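Local coordinates for protein benzoylformate Decarboxylase (Polynucleobacter necessarius, PDB 4K9Q) that probably decarboxylates benzoylformate, using bound thiamine diphosphate and a magnesium ion, at residues D185-F190 / K316-E321; N300-A305 / S310-S315. All blocks are in the same frame, centred on the assembly; numbering follows the deposited sequence.

Contact 1: residues D185-F190 / K316-E321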
# COMPACT_ATOMS: atom_id res chain seq x y z
N ASP A 185 11.43 24.65 -25.56
CA ASP A 185 12.67 25.22 -25.01
C ASP A 185 13.75 24.15 -24.82
O ASP A 185 14.94 24.42 -24.98
CB ASP A 185 12.43 25.90 -23.66
CG ASP A 185 11.60 27.17 -23.77
OD1 ASP A 185 11.54 27.74 -24.88
OD2 ASP A 185 11.03 27.59 -22.74
N LYS A 186 13.32 22.95 -24.45
CA LYS A 186 14.26 21.86 -24.24
C LYS A 186 14.73 21.28 -25.57
O LYS A 186 15.89 20.88 -25.70
CB LYS A 186 13.63 20.78 -23.34
CG LYS A 186 13.57 21.18 -21.87
CD LYS A 186 14.95 21.08 -21.26
CE LYS A 186 15.00 21.58 -19.83
NZ LYS A 186 16.39 21.52 -19.32
N VAL A 187 13.84 21.23 -26.56
CA VAL A 187 14.26 20.79 -27.89
C VAL A 187 15.36 21.73 -28.40
O VAL A 187 16.37 21.28 -28.94
CB VAL A 187 13.11 20.79 -28.91
CG1 VAL A 187 13.62 20.36 -30.28
CG2 VAL A 187 11.98 19.87 -28.45
N LYS A 188 15.15 23.03 -28.22
CA LYS A 188 16.13 24.02 -28.65
C LYS A 188 17.46 23.83 -27.93
O LYS A 188 18.52 23.82 -28.55
CB LYS A 188 15.59 25.44 -28.41
CG LYS A 188 16.50 26.53 -28.92
CD LYS A 188 15.85 27.91 -28.78
CE LYS A 188 16.80 29.03 -29.21
NZ LYS A 188 16.21 30.39 -29.05
N GLU A 189 17.39 23.67 -26.61
CA GLU A 189 18.58 23.42 -25.81
C GLU A 189 19.32 22.16 -26.28
O GLU A 189 20.54 22.16 -26.46
CB GLU A 189 18.19 23.29 -24.34
CG GLU A 189 19.37 23.00 -23.41
CD GLU A 189 18.94 22.58 -22.02
OE1 GLU A 189 17.78 22.86 -21.64
OE2 GLU A 189 19.76 21.97 -21.30
N PHE A 190 18.57 21.07 -26.48
CA PHE A 190 19.19 19.82 -26.90
C PHE A 190 19.81 19.94 -28.29
O PHE A 190 20.91 19.45 -28.54
CB PHE A 190 18.18 18.66 -26.87
CG PHE A 190 17.93 18.11 -25.49
CD1 PHE A 190 18.08 18.89 -24.36
CD2 PHE A 190 17.53 16.78 -25.33
CE1 PHE A 190 17.84 18.37 -23.09
CE2 PHE A 190 17.29 16.26 -24.07
CZ PHE A 190 17.46 17.04 -22.96
N LYS A 316 8.65 9.95 -31.30
CA LYS A 316 8.37 10.45 -32.64
C LYS A 316 8.28 11.97 -32.64
O LYS A 316 8.90 12.64 -33.47
CB LYS A 316 7.10 9.82 -33.21
CG LYS A 316 6.96 10.04 -34.70
CD LYS A 316 5.76 9.31 -35.28
CE LYS A 316 5.69 9.54 -36.78
NZ LYS A 316 4.44 9.00 -37.37
N LEU A 317 7.51 12.51 -31.70
CA LEU A 317 7.35 13.96 -31.61
C LEU A 317 8.69 14.65 -31.39
O LEU A 317 8.97 15.68 -32.01
CB LEU A 317 6.36 14.32 -30.51
CG LEU A 317 4.95 13.83 -30.81
CD1 LEU A 317 3.98 14.30 -29.75
CD2 LEU A 317 4.51 14.31 -32.18
N PHE A 318 9.54 14.09 -30.54
CA PHE A 318 10.86 14.68 -30.34
C PHE A 318 11.72 14.63 -31.60
O PHE A 318 12.33 15.62 -31.97
CB PHE A 318 11.65 14.02 -29.21
CG PHE A 318 13.06 14.53 -29.12
CD1 PHE A 318 13.33 15.73 -28.47
CD2 PHE A 318 14.09 13.86 -29.75
CE1 PHE A 318 14.63 16.23 -28.41
CE2 PHE A 318 15.38 14.35 -29.70
CZ PHE A 318 15.65 15.53 -29.03
N LEU A 319 11.79 13.47 -32.24
CA LEU A 319 12.65 13.31 -33.41
C LEU A 319 12.22 14.27 -34.54
O LEU A 319 13.06 14.84 -35.23
CB LEU A 319 12.65 11.86 -33.89
CG LEU A 319 13.44 10.92 -32.98
CD1 LEU A 319 13.05 9.47 -33.21
CD2 LEU A 319 14.95 11.13 -33.18
N ILE A 320 10.92 14.43 -34.71
CA ILE A 320 10.40 15.36 -35.72
C ILE A 320 10.80 16.80 -35.41
O ILE A 320 11.26 17.53 -36.29
CB ILE A 320 8.86 15.23 -35.84
CG1 ILE A 320 8.49 13.90 -36.49
CG2 ILE A 320 8.30 16.38 -36.65
CD1 ILE A 320 7.04 13.55 -36.35
N GLU A 321 10.65 17.21 -34.15
CA GLU A 321 11.00 18.57 -33.76
C GLU A 321 12.51 18.83 -33.82
O GLU A 321 12.95 19.91 -34.23
CB GLU A 321 10.45 18.89 -32.37
CG GLU A 321 8.93 19.02 -32.32
CD GLU A 321 8.39 19.95 -33.40
OE1 GLU A 321 8.79 21.14 -33.42
OE2 GLU A 321 7.58 19.50 -34.25

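Contact 2: residues N300-A305 / S310-S315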
# COMPACT_ATOMS: atom_id res chain seq x y z
N ASN A 300 9.03 8.46 -15.23
CA ASN A 300 9.71 7.58 -14.28
C ASN A 300 11.15 7.29 -14.72
O ASN A 300 12.07 7.30 -13.90
CB ASN A 300 8.93 6.27 -14.10
CG ASN A 300 9.64 5.30 -13.15
OD1 ASN A 300 10.22 4.30 -13.59
ND2 ASN A 300 9.60 5.59 -11.86
N MET A 301 11.33 7.06 -16.02
CA MET A 301 12.66 6.75 -16.56
C MET A 301 13.62 7.92 -16.42
O MET A 301 14.77 7.76 -15.99
CB MET A 301 12.59 6.32 -18.03
CG MET A 301 11.87 5.01 -18.23
SD MET A 301 12.71 3.72 -17.29
CE MET A 301 11.30 2.93 -16.55
N THR A 302 13.17 9.11 -16.79
CA THR A 302 14.03 10.27 -16.67
C THR A 302 14.29 10.61 -15.19
O THR A 302 15.37 11.10 -14.85
CB THR A 302 13.46 11.47 -17.43
OG1 THR A 302 12.07 11.62 -17.10
CG2 THR A 302 13.61 11.27 -18.95
N SER A 303 13.32 10.34 -14.32
CA SER A 303 13.49 10.70 -12.91
C SER A 303 14.60 9.93 -12.22
O SER A 303 15.17 10.41 -11.23
CB SER A 303 12.17 10.54 -12.13
OG SER A 303 11.92 9.19 -11.79
N LYS A 304 14.93 8.75 -12.75
CA LYS A 304 15.88 7.85 -12.09
C LYS A 304 17.14 7.56 -12.90
O LYS A 304 17.93 6.67 -12.55
CB LYS A 304 15.18 6.53 -11.69
CG LYS A 304 14.78 5.65 -12.85
CD LYS A 304 13.83 4.56 -12.38
CE LYS A 304 13.61 3.52 -13.45
NZ LYS A 304 12.43 2.66 -13.13
N ALA A 305 17.35 8.32 -13.98
CA ALA A 305 18.54 8.16 -14.82
C ALA A 305 19.83 8.30 -14.00
O ALA A 305 19.89 9.05 -13.03
CB ALA A 305 18.53 9.19 -15.96
N SER A 310 17.77 15.54 -19.23
CA SER A 310 16.67 14.82 -19.85
C SER A 310 15.48 15.71 -20.18
O SER A 310 15.34 16.82 -19.66
CB SER A 310 16.20 13.70 -18.92
OG SER A 310 15.72 14.24 -17.70
N LEU A 311 14.63 15.21 -21.07
CA LEU A 311 13.29 15.76 -21.25
C LEU A 311 12.30 14.62 -21.46
O LEU A 311 12.68 13.53 -21.92
CB LEU A 311 13.25 16.77 -22.41
CG LEU A 311 13.53 16.29 -23.84
CD1 LEU A 311 12.28 15.66 -24.46
CD2 LEU A 311 13.99 17.45 -24.70
N VAL A 312 11.04 14.86 -21.12
CA VAL A 312 10.00 13.86 -21.34
C VAL A 312 9.26 14.17 -22.64
O VAL A 312 8.78 15.29 -22.85
CB VAL A 312 8.99 13.80 -20.17
CG1 VAL A 312 8.06 12.59 -20.33
CG2 VAL A 312 9.71 13.75 -18.84
N SER A 313 9.18 13.17 -23.52
CA SER A 313 8.52 13.33 -24.81
C SER A 313 8.30 11.99 -25.49
O SER A 313 9.12 11.08 -25.37
CB SER A 313 9.36 14.21 -25.74
OG SER A 313 8.74 14.36 -26.99
N ASP A 314 7.20 11.90 -26.22
CA ASP A 314 7.04 10.85 -27.22
C ASP A 314 8.26 10.88 -28.15
O ASP A 314 8.72 11.96 -28.55
CB ASP A 314 5.78 11.10 -28.04
CG ASP A 314 5.53 10.03 -29.07
OD1 ASP A 314 4.91 9.00 -28.72
OD2 ASP A 314 5.94 10.21 -30.25
N SER A 315 8.81 9.72 -28.48
CA SER A 315 10.01 9.67 -29.30
C SER A 315 9.79 10.27 -30.69
O SER A 315 10.64 10.99 -31.21
CB SER A 315 10.50 8.23 -29.45
OG SER A 315 11.33 7.89 -28.36

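Contact 1: residues D185-F190 / K316-E321
Val187 on one helix reaches between Phe318 and Glu321 on the other, and its two methyl groups divide the work. With CG1 anti to its backbone N (chi1 179°), that methyl lies against the backbone of Glu321, 4.0 Å from Glu321 C, while the same CG1 is 4.1 Å from Glu321 CB. The second methyl is looser: Val187 CG2 stands 4.4 Å from Phe318 CD1. One turn further along, Phe190 meets the same ring, its CD2 4.3 Å from Phe318 CE1, so neighbouring carbons of one aromatic side take the two residues. The CA-CB bond of Phe318 starts off neither toward nor away from the other helix, and chi1 of 174° swings the ring over to Val187 and Phe190. The axes of 185-190 and 316-321 cross at -57° and approach to 10.7 Å, a spacing that the two phenylalanine rings help to fill.

Helices 184-196 and 315-323 belong to the central domain, whose parallel sheet has the 3-2-1-4-5-6 order of a Rossmann-like fold. On the sheet side, Leu311 of strand 309-312 packs on both Phe190 and Phe318, so bulky apolar rings suit this layer between helix and sheet.

Charged residues take the outer positions. Glu321 lends its CB to the contact, then bends at chi2 and turns its carboxylate away to a salt bridge with Lys324. Lys186 likewise sends its amine away from the partner helix, where Lys186 NZ makes a salt bridge to Glu189 OE1, 3.0 Å away on the syn side of the carboxylate; the Lys186 side chain also packs on Val176 of the second subunit.

Contact 2: residues N300-A305 / S310-S315
Thr302, in the short helix 299-303, faces the extended strand at Ser310, where the closest CA atoms, Thr302 CA and Ser310 CA, are 6.1 Å apart. Small, branched or hydroxylated side chains suit so close an approach. Thr302 CG2 lies 3.6 Å from Ser310 CB and 3.8 Å from Leu311 O, while Thr302 CB sits 3.6 Å from Ser310 OG. Its other branch crosses Val312: Thr302 OG1 is 3.6 Å from Val312 CG2, a van der Waals touch. A chi1 of 47° tucks this hydroxyl between the backbone N and the carbonyl carbon, and its polar partners are Pro299 O and, more strongly, Gln148 OE1 of the second subunit.

Two side-chain bonds brace 300-305 internally. Ser303 OG donates to Asn300 O at 2.8 Å, and Lys304 NZ reaches back to Asn300 OD1 at 2.8 Å, with a C=O...N angle of 142°. Lys304 is a buried residue, and its amine also forms a salt bridge with Glu107 of the third subunit, which probably helps to offset its charge.

Strand 291-296, helix 299-303 and strand 309-312 form a beta-alpha-beta unit of the Rossmann-like central domain. Gln294 of strand 291-296 is touched by the side chains of both Thr302 and Ser310, the second subunit bonds to Ser310 and Val312, and Leu311 points from the other face of the strand to helix 184-196.

In the fold
Both contacts are largely buried and belong to the central domain, with centres about 13 Å apart, yet they lie on opposite faces of strand 309-312, the outermost of its sheet within the chain. Between them, Leu311 CD2 is 3.6 Å from Phe190 CE2 and equally close to Lys186 CB. Strand 309-312 runs through Ser313 and Asp314 into helix 315-323, Asp314 OD2 bonding to Leu317 N from the N-cap position. Contact 1 joins two helices through apolar groups, with charges at its margin; contact 2 fits a helix on a strand through small and polar side chains. Both touch the second subunit, but contact 2 is the more polar there and also meets the third.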